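PDB 2IU5: HTH-type dhaKLM operon transcriptional activator DhaS from Lactococcus lactis, which activates transcription of the dhaKLM operon together with DhaQ in response to dihydroxyacetone, by binding an inverted repeat that partly overlaps the -35 promoter sequence. Local coordinates for residues K108-E111 against H112-I116; W137-L140 against E141-F144; K23-M26 against Q27-Y31. The protein carries 1 engineered substitution. All coordinates share one frame; numbering follows the deposited sequence.

Interaction 1 of 3, residues K108-E111 against H112-I116; sequences KNFE and HFFLI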
ATOM      1  N   LYS A 108      15.562   4.425   2.141  1.00 32.73           N
ATOM      2  CA  LYS A 108      14.330   4.357   2.920  1.00 34.08           C
ATOM      3  C   LYS A 108      13.207   5.184   2.294  1.00 32.93           C
ATOM      4  O   LYS A 108      12.029   4.926   2.548  1.00 35.05           O
ATOM      5  CB  LYS A 108      14.581   4.866   4.342  1.00 35.26           C
ATOM      6  CG  LYS A 108      15.038   6.326   4.410  1.00 37.60           C
ATOM      7  CD  LYS A 108      14.677   6.970   5.743  1.00 40.62           C
ATOM      8  CE  LYS A 108      13.463   7.896   5.621  1.00 43.49           C
ATOM      9  NZ  LYS A 108      12.243   7.238   5.060  1.00 44.56           N
ATOM     10  N   ASN A 109      13.569   6.171   1.483  1.00 33.13           N
ATOM     11  CA  ASN A 109      12.577   7.042   0.864  1.00 31.72           C
ATOM     12  C   ASN A 109      12.109   6.530  -0.488  1.00 30.44           C
ATOM     13  O   ASN A 109      11.204   7.099  -1.107  1.00 29.11           O
ATOM     14  CB  ASN A 109      13.104   8.469   0.717  1.00 34.29           C
ATOM     15  CG  ASN A 109      13.096   9.242   2.029  1.00 34.44           C
ATOM     16  OD1 ASN A 109      12.349   8.917   2.961  1.00 37.80           O
ATOM     17  ND2 ASN A 109      13.934  10.275   2.109  1.00 36.83           N
ATOM     18  N   PHE A 110      12.726   5.454  -0.955  1.00 26.33           N
ATOM     19  CA  PHE A 110      12.301   4.904  -2.216  1.00 25.16           C
ATOM     20  C   PHE A 110      10.857   4.421  -2.296  1.00 23.41           C
ATOM     21  O   PHE A 110      10.215   4.579  -3.342  1.00 23.63           O
ATOM     22  CB  PHE A 110      13.217   3.781  -2.683  1.00 26.36           C
ATOM     23  CG  PHE A 110      12.909   3.388  -4.079  1.00 24.31           C
ATOM     24  CD1 PHE A 110      13.238   4.226  -5.131  1.00 23.09           C
ATOM     25  CD2 PHE A 110      12.277   2.188  -4.355  1.00 23.47           C
ATOM     26  CE1 PHE A 110      12.952   3.871  -6.432  1.00 24.75           C
ATOM     27  CE2 PHE A 110      11.990   1.835  -5.659  1.00 23.79           C
ATOM     28  CZ  PHE A 110      12.326   2.675  -6.700  1.00 26.45           C
ATOM     29  N   GLU A 111      10.353   3.836  -1.220  1.00 25.10           N
ATOM     30  CA  GLU A 111       8.986   3.298  -1.207  1.00 26.47           C
ATOM     31  C   GLU A 111       8.000   4.397  -1.589  1.00 25.14           C
ATOM     32  O   GLU A 111       7.009   4.156  -2.277  1.00 23.74           O
ATOM     33  CB  GLU A 111       8.638   2.769   0.188  1.00 28.60           C
ATOM     34  CG  GLU A 111       7.205   2.264   0.347  1.00 33.92           C
ATOM     35  CD  GLU A 111       6.931   1.710   1.739  1.00 35.24           C
ATOM     36  OE1 GLU A 111       6.959   0.468   1.919  1.00 40.44           O
ATOM     37  OE2 GLU A 111       6.687   2.515   2.664  1.00 40.88           O
ATOM     38  N   HIS A 112       8.277   5.610  -1.137  1.00 23.72           N
ATOM     39  CA  HIS A 112       7.374   6.721  -1.412  1.00 23.70           C
ATOM     40  C   HIS A 112       7.447   7.142  -2.869  1.00 22.66           C
ATOM     41  O   HIS A 112       6.425   7.393  -3.503  1.00 22.51           O
ATOM     42  CB  HIS A 112       7.674   7.887  -0.477  1.00 25.85           C
ATOM     43  CG  HIS A 112       7.713   7.492   0.965  1.00 30.84           C
ATOM     44  ND1 HIS A 112       6.659   6.857   1.589  1.00 35.80           N
ATOM     45  CD2 HIS A 112       8.677   7.638   1.904  1.00 35.49           C
ATOM     46  CE1 HIS A 112       6.976   6.630   2.853  1.00 37.29           C
ATOM     47  NE2 HIS A 112       8.194   7.094   3.070  1.00 37.50           N
ATOM     48  N   PHE A 113       8.661   7.218  -3.398  1.00 21.36           N
ATOM     49  CA  PHE A 113       8.844   7.465  -4.816  1.00 21.84           C
ATOM     50  C   PHE A 113       8.125   6.383  -5.639  1.00 20.46           C
ATOM     51  O   PHE A 113       7.469   6.671  -6.636  1.00 20.85           O
ATOM     52  CB  PHE A 113      10.338   7.491  -5.135  1.00 22.75           C
ATOM     53  CG  PHE A 113      10.612   7.669  -6.585  1.00 25.02           C
ATOM     54  CD1 PHE A 113      10.707   8.940  -7.139  1.00 26.79           C
ATOM     55  CD2 PHE A 113      10.762   6.559  -7.397  1.00 27.54           C
ATOM     56  CE1 PHE A 113      10.957   9.095  -8.499  1.00 26.88           C
ATOM     57  CE2 PHE A 113      11.011   6.703  -8.750  1.00 28.71           C
ATOM     58  CZ  PHE A 113      11.109   7.968  -9.300  1.00 25.75           C
ATOM     59  N   PHE A 114       8.252   5.131  -5.206  1.00 20.50           N
ATOM     60  CA  PHE A 114       7.733   3.969  -5.958  1.00 19.01           C
ATOM     61  C   PHE A 114       6.201   4.115  -6.022  1.00 18.75           C
ATOM     62  O   PHE A 114       5.579   3.913  -7.081  1.00 18.96           O
ATOM     63  CB  PHE A 114       8.162   2.693  -5.230  1.00 21.16           C
ATOM     64  CG  PHE A 114       8.003   1.412  -6.012  1.00 21.15           C
ATOM     65  CD1 PHE A 114       8.567   1.221  -7.276  1.00 22.99           C
ATOM     66  CD2 PHE A 114       7.267   0.376  -5.450  1.00 21.12           C
ATOM     67  CE1 PHE A 114       8.388   0.003  -7.959  1.00 24.54           C
ATOM     68  CE2 PHE A 114       7.087  -0.836  -6.121  1.00 20.95           C
ATOM     69  CZ  PHE A 114       7.646  -1.026  -7.373  1.00 21.83           C
ATOM     70  N   LEU A 115       5.605   4.474  -4.891  1.00 18.94           N
ATOM     71  CA  LEU A 115       4.159   4.634  -4.838  1.00 18.19           C
ATOM     72  C   LEU A 115       3.731   5.718  -5.811  1.00 19.50           C
ATOM     73  O   LEU A 115       2.757   5.554  -6.534  1.00 18.72           O
ATOM     74  CB  LEU A 115       3.681   4.928  -3.414  1.00 18.50           C
ATOM     75  CG  LEU A 115       2.191   5.278  -3.302  1.00 19.43           C
ATOM     76  CD1 LEU A 115       1.348   4.057  -3.675  1.00 21.58           C
ATOM     77  CD2 LEU A 115       1.883   5.749  -1.883  1.00 20.49           C
ATOM     78  N   ILE A 116       4.466   6.823  -5.825  1.00 19.16           N
ATOM     79  CA  ILE A 116       4.143   7.920  -6.736  1.00 20.53           C
ATOM     80  C   ILE A 116       4.190   7.447  -8.197  1.00 18.64           C
ATOM     81  O   ILE A 116       3.355   7.863  -9.007  1.00 19.51           O
ATOM     82  CB  ILE A 116       5.077   9.098  -6.499  1.00 21.18           C
ATOM     83  CG1 ILE A 116       4.713   9.802  -5.184  1.00 23.28           C
ATOM     84  CG2 ILE A 116       4.938  10.082  -7.656  1.00 22.28           C
ATOM     85  CD1 ILE A 116       5.700  10.887  -4.768  1.00 26.22           C
TER

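Interaction 2 of 3, residues W137-L140 against E141-F144; sequences WSDL and EKSF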
ATOM      1  N   TRP A 137     -17.609   9.065 -13.538  1.00 24.43           N
ATOM      2  CA  TRP A 137     -16.807   9.248 -12.328  1.00 24.14           C
ATOM      3  C   TRP A 137     -16.605  10.706 -11.983  1.00 23.98           C
ATOM      4  O   TRP A 137     -16.250  11.504 -12.839  1.00 25.84           O
ATOM      5  CB  TRP A 137     -15.453   8.526 -12.361  1.00 22.05           C
ATOM      6  CG  TRP A 137     -14.619   8.563 -13.630  1.00 23.14           C
ATOM      7  CD1 TRP A 137     -14.489   9.591 -14.534  1.00 23.32           C
ATOM      8  CD2 TRP A 137     -13.794   7.502 -14.113  1.00 22.69           C
ATOM      9  NE1 TRP A 137     -13.632   9.217 -15.549  1.00 21.68           N
ATOM     10  CE2 TRP A 137     -13.192   7.940 -15.313  1.00 23.12           C
ATOM     11  CE3 TRP A 137     -13.508   6.215 -13.646  1.00 21.80           C
ATOM     12  CZ2 TRP A 137     -12.322   7.131 -16.048  1.00 21.06           C
ATOM     13  CZ3 TRP A 137     -12.644   5.412 -14.373  1.00 20.90           C
ATOM     14  CH2 TRP A 137     -12.056   5.875 -15.567  1.00 23.50           C
ATOM     15  N   SER A 138     -16.831  11.058 -10.725  1.00 24.98           N
ATOM     16  CA  SER A 138     -16.496  12.399 -10.260  1.00 24.45           C
ATOM     17  C   SER A 138     -14.990  12.561 -10.071  1.00 25.54           C
ATOM     18  O   SER A 138     -14.220  11.597 -10.120  1.00 23.54           O
ATOM     19  CB  SER A 138     -17.195  12.648  -8.933  1.00 25.46           C
ATOM     20  OG  SER A 138     -16.554  11.877  -7.931  1.00 23.01           O
ATOM     21  N   ASP A 139     -14.548  13.796  -9.849  1.00 24.71           N
ATOM     22  CA  ASP A 139     -13.158  14.023  -9.473  1.00 26.86           C
ATOM     23  C   ASP A 139     -12.753  13.230  -8.232  1.00 25.19           C
ATOM     24  O   ASP A 139     -11.655  12.687  -8.164  1.00 25.37           O
ATOM     25  CB  ASP A 139     -12.873  15.516  -9.269  1.00 28.39           C
ATOM     26  CG  ASP A 139     -12.568  16.236 -10.576  1.00 32.93           C
ATOM     27  OD1 ASP A 139     -12.337  15.548 -11.600  1.00 35.10           O
ATOM     28  OD2 ASP A 139     -12.560  17.490 -10.573  1.00 35.76           O
ATOM     29  N   LEU A 140     -13.642  13.165  -7.249  1.00 24.55           N
ATOM     30  CA  LEU A 140     -13.371  12.421  -6.023  1.00 24.10           C
ATOM     31  C   LEU A 140     -13.192  10.938  -6.335  1.00 22.86           C
ATOM     32  O   LEU A 140     -12.296  10.276  -5.811  1.00 21.50           O
ATOM     33  CB  LEU A 140     -14.551  12.596  -5.062  1.00 25.35           C
ATOM     34  CG  LEU A 140     -14.380  11.918  -3.702  1.00 27.88           C
ATOM     35  CD1 LEU A 140     -13.392  12.706  -2.855  1.00 30.81           C
ATOM     36  CD2 LEU A 140     -15.727  11.787  -3.004  1.00 30.69           C
ATOM     37  N   GLU A 141     -14.062  10.426  -7.195  1.00 21.59           N
ATOM     38  CA  GLU A 141     -14.056   9.010  -7.557  1.00 20.77           C
ATOM     39  C   GLU A 141     -12.821   8.617  -8.353  1.00 21.30           C
ATOM     40  O   GLU A 141     -12.208   7.577  -8.098  1.00 20.05           O
ATOM     41  CB  GLU A 141     -15.336   8.673  -8.318  1.00 21.95           C
ATOM     42  CG  GLU A 141     -16.542   8.604  -7.392  1.00 25.23           C
ATOM     43  CD  GLU A 141     -17.868   8.521  -8.125  1.00 29.72           C
ATOM     44  OE1 GLU A 141     -17.970   8.998  -9.278  1.00 30.18           O
ATOM     45  OE2 GLU A 141     -18.828   7.974  -7.540  1.00 30.39           O
ATOM     46  N   LYS A 142     -12.436   9.435  -9.325  1.00 19.83           N
ATOM     47  CA  LYS A 142     -11.178   9.208 -10.039  1.00 20.37           C
ATOM     48  C   LYS A 142      -9.954   9.214  -9.119  1.00 18.63           C
ATOM     49  O   LYS A 142      -9.064   8.359  -9.236  1.00 20.22           O
ATOM     50  CB  LYS A 142     -10.966  10.314 -11.090  1.00 20.50           C
ATOM     51  CG  LYS A 142     -11.754  10.124 -12.366  1.00 22.82           C
ATOM     52  CD  LYS A 142     -11.366  11.202 -13.379  1.00 26.91           C
ATOM     53  CE  LYS A 142     -12.276  12.399 -13.254  1.00 30.46           C
ATOM     54  NZ  LYS A 142     -12.190  13.367 -14.400  1.00 33.85           N
ATOM     55  N   SER A 143      -9.893  10.174  -8.194  1.00 18.87           N
ATOM     56  CA  SER A 143      -8.791  10.206  -7.238  1.00 20.23           C
ATOM     57  C   SER A 143      -8.810   8.912  -6.437  1.00 17.95           C
ATOM     58  O   SER A 143      -7.783   8.304  -6.229  1.00 18.92           O
ATOM     59  CB  SER A 143      -8.879  11.390  -6.274  1.00 20.59           C
ATOM     60  OG  SER A 143      -7.884  11.227  -5.265  1.00 24.94           O
ATOM     61  N   PHE A 144      -9.987   8.506  -5.990  1.00 18.77           N
ATOM     62  CA  PHE A 144     -10.039   7.323  -5.137  1.00 18.52           C
ATOM     63  C   PHE A 144      -9.594   6.080  -5.886  1.00 18.65           C
ATOM     64  O   PHE A 144      -8.783   5.299  -5.378  1.00 18.75           O
ATOM     65  CB  PHE A 144     -11.442   7.109  -4.592  1.00 17.90           C
ATOM     66  CG  PHE A 144     -11.526   6.008  -3.577  1.00 19.96           C
ATOM     67  CD1 PHE A 144     -11.252   6.256  -2.241  1.00 21.74           C
ATOM     68  CD2 PHE A 144     -11.877   4.729  -3.966  1.00 20.87           C
ATOM     69  CE1 PHE A 144     -11.327   5.240  -1.300  1.00 22.16           C
ATOM     70  CE2 PHE A 144     -11.956   3.703  -3.018  1.00 23.16           C
ATOM     71  CZ  PHE A 144     -11.680   3.973  -1.696  1.00 19.94           C
TER

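Interaction 3 of 3, residues K23-M26 against Q27-Y31; sequences KDLM and QSNAY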
ATOM      1  N   LYS A  23      23.439  -0.217 -13.981  1.00 19.69           N
ATOM      2  CA  LYS A  23      22.378  -1.229 -13.755  1.00 20.15           C
ATOM      3  C   LYS A  23      22.969  -2.632 -13.930  1.00 20.93           C
ATOM      4  O   LYS A  23      22.647  -3.554 -13.172  1.00 22.75           O
ATOM      5  CB  LYS A  23      21.170  -0.980 -14.654  1.00 21.96           C
ATOM      6  CG  LYS A  23      20.362   0.203 -14.153  1.00 23.91           C
ATOM      7  CD  LYS A  23      19.033   0.375 -14.897  1.00 27.35           C
ATOM      8  CE  LYS A  23      19.236   1.116 -16.188  1.00 31.96           C
ATOM      9  NZ  LYS A  23      17.937   1.191 -16.964  1.00 30.71           N
ATOM     10  N   ASP A  24      23.832  -2.809 -14.927  1.00 22.21           N
ATOM     11  CA  ASP A  24      24.543  -4.067 -15.124  1.00 21.82           C
ATOM     12  C   ASP A  24      25.401  -4.463 -13.913  1.00 21.46           C
ATOM     13  O   ASP A  24      25.346  -5.616 -13.459  1.00 21.58           O
ATOM     14  CB  ASP A  24      25.382  -4.019 -16.401  1.00 25.39           C
ATOM     15  CG  ASP A  24      24.526  -4.041 -17.680  1.00 29.54           C
ATOM     16  OD1 ASP A  24      23.291  -4.243 -17.594  1.00 33.00           O
ATOM     17  OD2 ASP A  24      25.103  -3.851 -18.776  1.00 33.62           O
ATOM     18  N   LEU A  25      26.184  -3.529 -13.382  1.00 19.12           N
ATOM     19  CA  LEU A  25      27.003  -3.835 -12.202  1.00 19.66           C
ATOM     20  C   LEU A  25      26.149  -4.150 -10.970  1.00 18.75           C
ATOM     21  O   LEU A  25      26.528  -4.980 -10.146  1.00 17.59           O
ATOM     22  CB  LEU A  25      27.960  -2.673 -11.942  1.00 19.93           C
ATOM     23  CG  LEU A  25      29.030  -2.531 -13.031  1.00 21.09           C
ATOM     24  CD1 LEU A  25      29.581  -1.121 -13.071  1.00 23.64           C
ATOM     25  CD2 LEU A  25      30.172  -3.528 -12.861  1.00 26.08           C
ATOM     26  N   MET A  26      24.994  -3.490 -10.846  1.00 18.92           N
ATOM     27  CA  MET A  26      24.097  -3.729  -9.690  1.00 18.75           C
ATOM     28  C   MET A  26      23.463  -5.118  -9.710  1.00 20.28           C
ATOM     29  O   MET A  26      22.927  -5.585  -8.717  1.00 20.62           O
ATOM     30  CB  MET A  26      22.986  -2.666  -9.634  1.00 19.45           C
ATOM     31  CG  MET A  26      23.459  -1.293  -9.208  1.00 21.35           C
ATOM     32  SD  MET A  26      23.646  -1.222  -7.416  1.00 23.52           S
ATOM     33  CE  MET A  26      21.961  -0.901  -6.856  1.00 23.17           C
ATOM     34  N   GLN A  27      23.518  -5.800 -10.846  1.00 19.28           N
ATOM     35  CA  GLN A  27      23.039  -7.172 -10.865  1.00 19.19           C
ATOM     36  C   GLN A  27      23.916  -8.079 -10.003  1.00 18.80           C
ATOM     37  O   GLN A  27      23.426  -9.052  -9.417  1.00 18.90           O
ATOM     38  CB  GLN A  27      22.971  -7.664 -12.317  1.00 21.14           C
ATOM     39  CG  GLN A  27      22.623  -9.130 -12.509  1.00 21.00           C
ATOM     40  CD  GLN A  27      21.163  -9.408 -12.250  1.00 24.21           C
ATOM     41  OE1 GLN A  27      20.314  -8.533 -12.417  1.00 27.46           O
ATOM     42  NE2 GLN A  27      20.859 -10.624 -11.839  1.00 22.13           N
ATOM     43  N   SER A  28      25.207  -7.768  -9.932  1.00 17.94           N
ATOM     44  CA  SER A  28      26.156  -8.759  -9.422  1.00 17.71           C
ATOM     45  C   SER A  28      27.137  -8.209  -8.398  1.00 18.65           C
ATOM     46  O   SER A  28      28.003  -8.955  -7.932  1.00 20.04           O
ATOM     47  CB  SER A  28      26.926  -9.394 -10.596  1.00 19.94           C
ATOM     48  OG  SER A  28      27.628  -8.375 -11.309  1.00 21.81           O
ATOM     49  N   ASN A  29      27.000  -6.925  -8.067  1.00 18.59           N
ATOM     50  CA  ASN A  29      27.860  -6.286  -7.063  1.00 21.13           C
ATOM     51  C   ASN A  29      27.008  -5.518  -6.058  1.00 19.06           C
ATOM     52  O   ASN A  29      25.946  -5.008  -6.421  1.00 20.60           O
ATOM     53  CB  ASN A  29      28.818  -5.310  -7.745  1.00 20.45           C
ATOM     54  CG  ASN A  29      29.765  -5.992  -8.718  1.00 23.26           C
ATOM     55  OD1 ASN A  29      30.820  -6.499  -8.309  1.00 24.49           O
ATOM     56  ND2 ASN A  29      29.406  -6.013 -10.003  1.00 21.51           N
ATOM     57  N   ALA A  30      27.472  -5.439  -4.809  1.00 21.23           N
ATOM     58  CA  ALA A  30      26.785  -4.592  -3.829  1.00 21.01           C
ATOM     59  C   ALA A  30      26.907  -3.134  -4.257  1.00 20.81           C
ATOM     60  O   ALA A  30      27.943  -2.711  -4.770  1.00 20.72           O
ATOM     61  CB  ALA A  30      27.404  -4.781  -2.465  1.00 21.24           C
ATOM     62  N   TYR A  31      25.842  -2.364  -4.047  1.00 19.65           N
ATOM     63  CA  TYR A  31      25.806  -0.979  -4.426  1.00 19.56           C
ATOM     64  C   TYR A  31      27.057  -0.188  -4.022  1.00 20.25           C
ATOM     65  O   TYR A  31      27.650   0.510  -4.842  1.00 19.37           O
ATOM     66  CB  TYR A  31      24.569  -0.316  -3.828  1.00 20.91           C
ATOM     67  CG  TYR A  31      24.658   1.187  -3.796  1.00 19.65           C
ATOM     68  CD1 TYR A  31      24.498   1.943  -4.956  1.00 19.55           C
ATOM     69  CD2 TYR A  31      24.902   1.856  -2.604  1.00 20.15           C
ATOM     70  CE1 TYR A  31      24.578   3.333  -4.928  1.00 22.01           C
ATOM     71  CE2 TYR A  31      24.987   3.239  -2.567  1.00 22.30           C
ATOM     72  CZ  TYR A  31      24.825   3.966  -3.721  1.00 22.09           C
ATOM     73  OH  TYR A  31      24.908   5.345  -3.689  1.00 24.67           O
TER

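Interaction 1 of 3, residues K108-E111 against H112-I116
Phe110 meets Phe113 and Phe114 one turn further along the helix, and its ring touches each with a different corner. CE1 of Phe110 lies 3.6 Å from CD2 of Phe113. On the other side of the same ring, CE2 of Phe110 lies 3.8 Å from CD1 of Phe114. The Phe110 and Phe113 planes meet at a slant of about 30°. The Phe114 plane is turned by a similar amount, but is displaced so far that little of one ring lies over the other. Spacing of three and four residues puts the rings on one side of the helix. With CG anti to the backbone N (chi1 -170°), the Phe110 ring leans toward the other two.

The three form an aromatic cluster near the start of helix 110-132, in the C-terminal region of this TetR-family regulator. Phe104 extends it, meeting Phe110 and Phe114 edge-to-face. Phe65 and Phe69 bring in helix 57-73, and Phe114 also packs on helix 139-163.

The backbone bond from Phe114 N to Phe110 O is firm at 2.8 Å. Those from His112 N and Phe113 N to Asn109 O are weak. The polar side chains lie on a more exposed side. There Lys108 NZ gives a 2.7 Å hydrogen bond to Asn109 OD1, coming from above the carbonyl plane. The His112 ring sits beside that amide, with its CD2 4.0 Å from Asn109 OD1 and the two planes 44° apart.

Interaction 2 of 3, residues W137-L140 against E141-F144
Ser138 and Glu141 grip each other in a capping box at the start of helix 139-163. Ser138 is the N-cap. Its OG accepts from Glu141 N at 3.0 Å. In return, Ser138 N donates to Glu141 OE1 at 2.8 Å, nearly straight at 167°. The N-H meets OE1 on its anti side, a little out of the carboxylate plane. Glu141 CG lies beside its own backbone N (chi1 -74°), and the chain runs extended from there, which carries the carboxylate back to Ser138. Two backbone N-H groups at the helix start are satisfied in this way.

The packing is also close at Trp137. Lys142 lays its aliphatic chain across one face of the indole, the two side chains crossing at about a right angle. Lys142 CG stands 3.5 Å from the centroid of the five-membered ring, 12° off the normal, a CH-pi contact.

The outer side is looser. Asp139 is exposed, and its OD1 forms a long salt bridge of 3.6 Å with Lys142 NZ. That amine also has a weak, long ion pair with Glu130, which accepts the Trp137 NE1 hydrogen bond.

Both Trp137 and Lys142 pack on Ile126 of helix 110-132, and Tyr135 stacks on the indole. Leu140, Glu141 and Phe144 instead meet Gln173 of the second subunit, which places this helix start between helix 110-132 and the dimer partner.

Interaction 3 of 3, residues K23-M26 against Q27-Y31
Leu25 and Asn29 meet where helix 13-28, the first helix of the TetR-type DNA-binding domain, gives way to the turn leading to the predicted helix-turn-helix. Leu25 O is the hub of the turn. Asn29 ND2 donates to it at 3.1 Å, lying in the carbonyl plane on a lone pair. The bond also lies close to the amide plane of Asn29, only 8° out of it. Ser28 N reaches the same oxygen at 3.1 Å, but from above the carbonyl plane. Asn29 N adds a weak bond of 2.9 Å to Leu25 O. With chi1 at -62° the Asn29 amide turns back toward the helix end. There ND2 also touches Leu25 CD2 at 3.9 Å.

Met26 and Tyr31 make the apolar part. Their side chains lie side by side and point the same way. Met26 SD is 3.8 Å from Tyr31 CB and 5.4 Å from the centroid of the Tyr31 ring. It sits at the ring edge, 87° off the normal, a Met-aromatic contact. Met26 is buried, bent at chi2 and chi3, and packs on Phe99 and Ile103 of helix 97-106. Tyr31 touches Ile106 of that helix and Leu61 of helix 57-73.

Lys102 NZ donates hydrogen bonds to both Met26 O and Asn29 O. A positive charge there probably complements the negative end of the helix dipole. The in-plane bond to Leu25 O should hold the Asn29 amide in a fixed rotation, while the sulfur contact is probably mainly dispersive and less directional.

In the fold
Along the chain the order is interaction 3, interaction 1, interaction 2. Interaction 3 closes helix 13-28 in the DNA-binding domain. Interactions 1 and 2 sit near the starts of helices 110-132 and 139-163, which follow each other in the C-terminal region. The centres of interactions 1 and 2 are about 23 Å apart, and those of 1 and 3 about 20 Å. Interactions 2 and 3 lie on opposite sides of the chain's centre, with their centres about 41 Å apart. None touches another. Helix 57-73 packs on both interactions 1 and 3, and so bridges the DNA-binding end and the C-terminal helices. Of the three, only interaction 2 meets the second subunit.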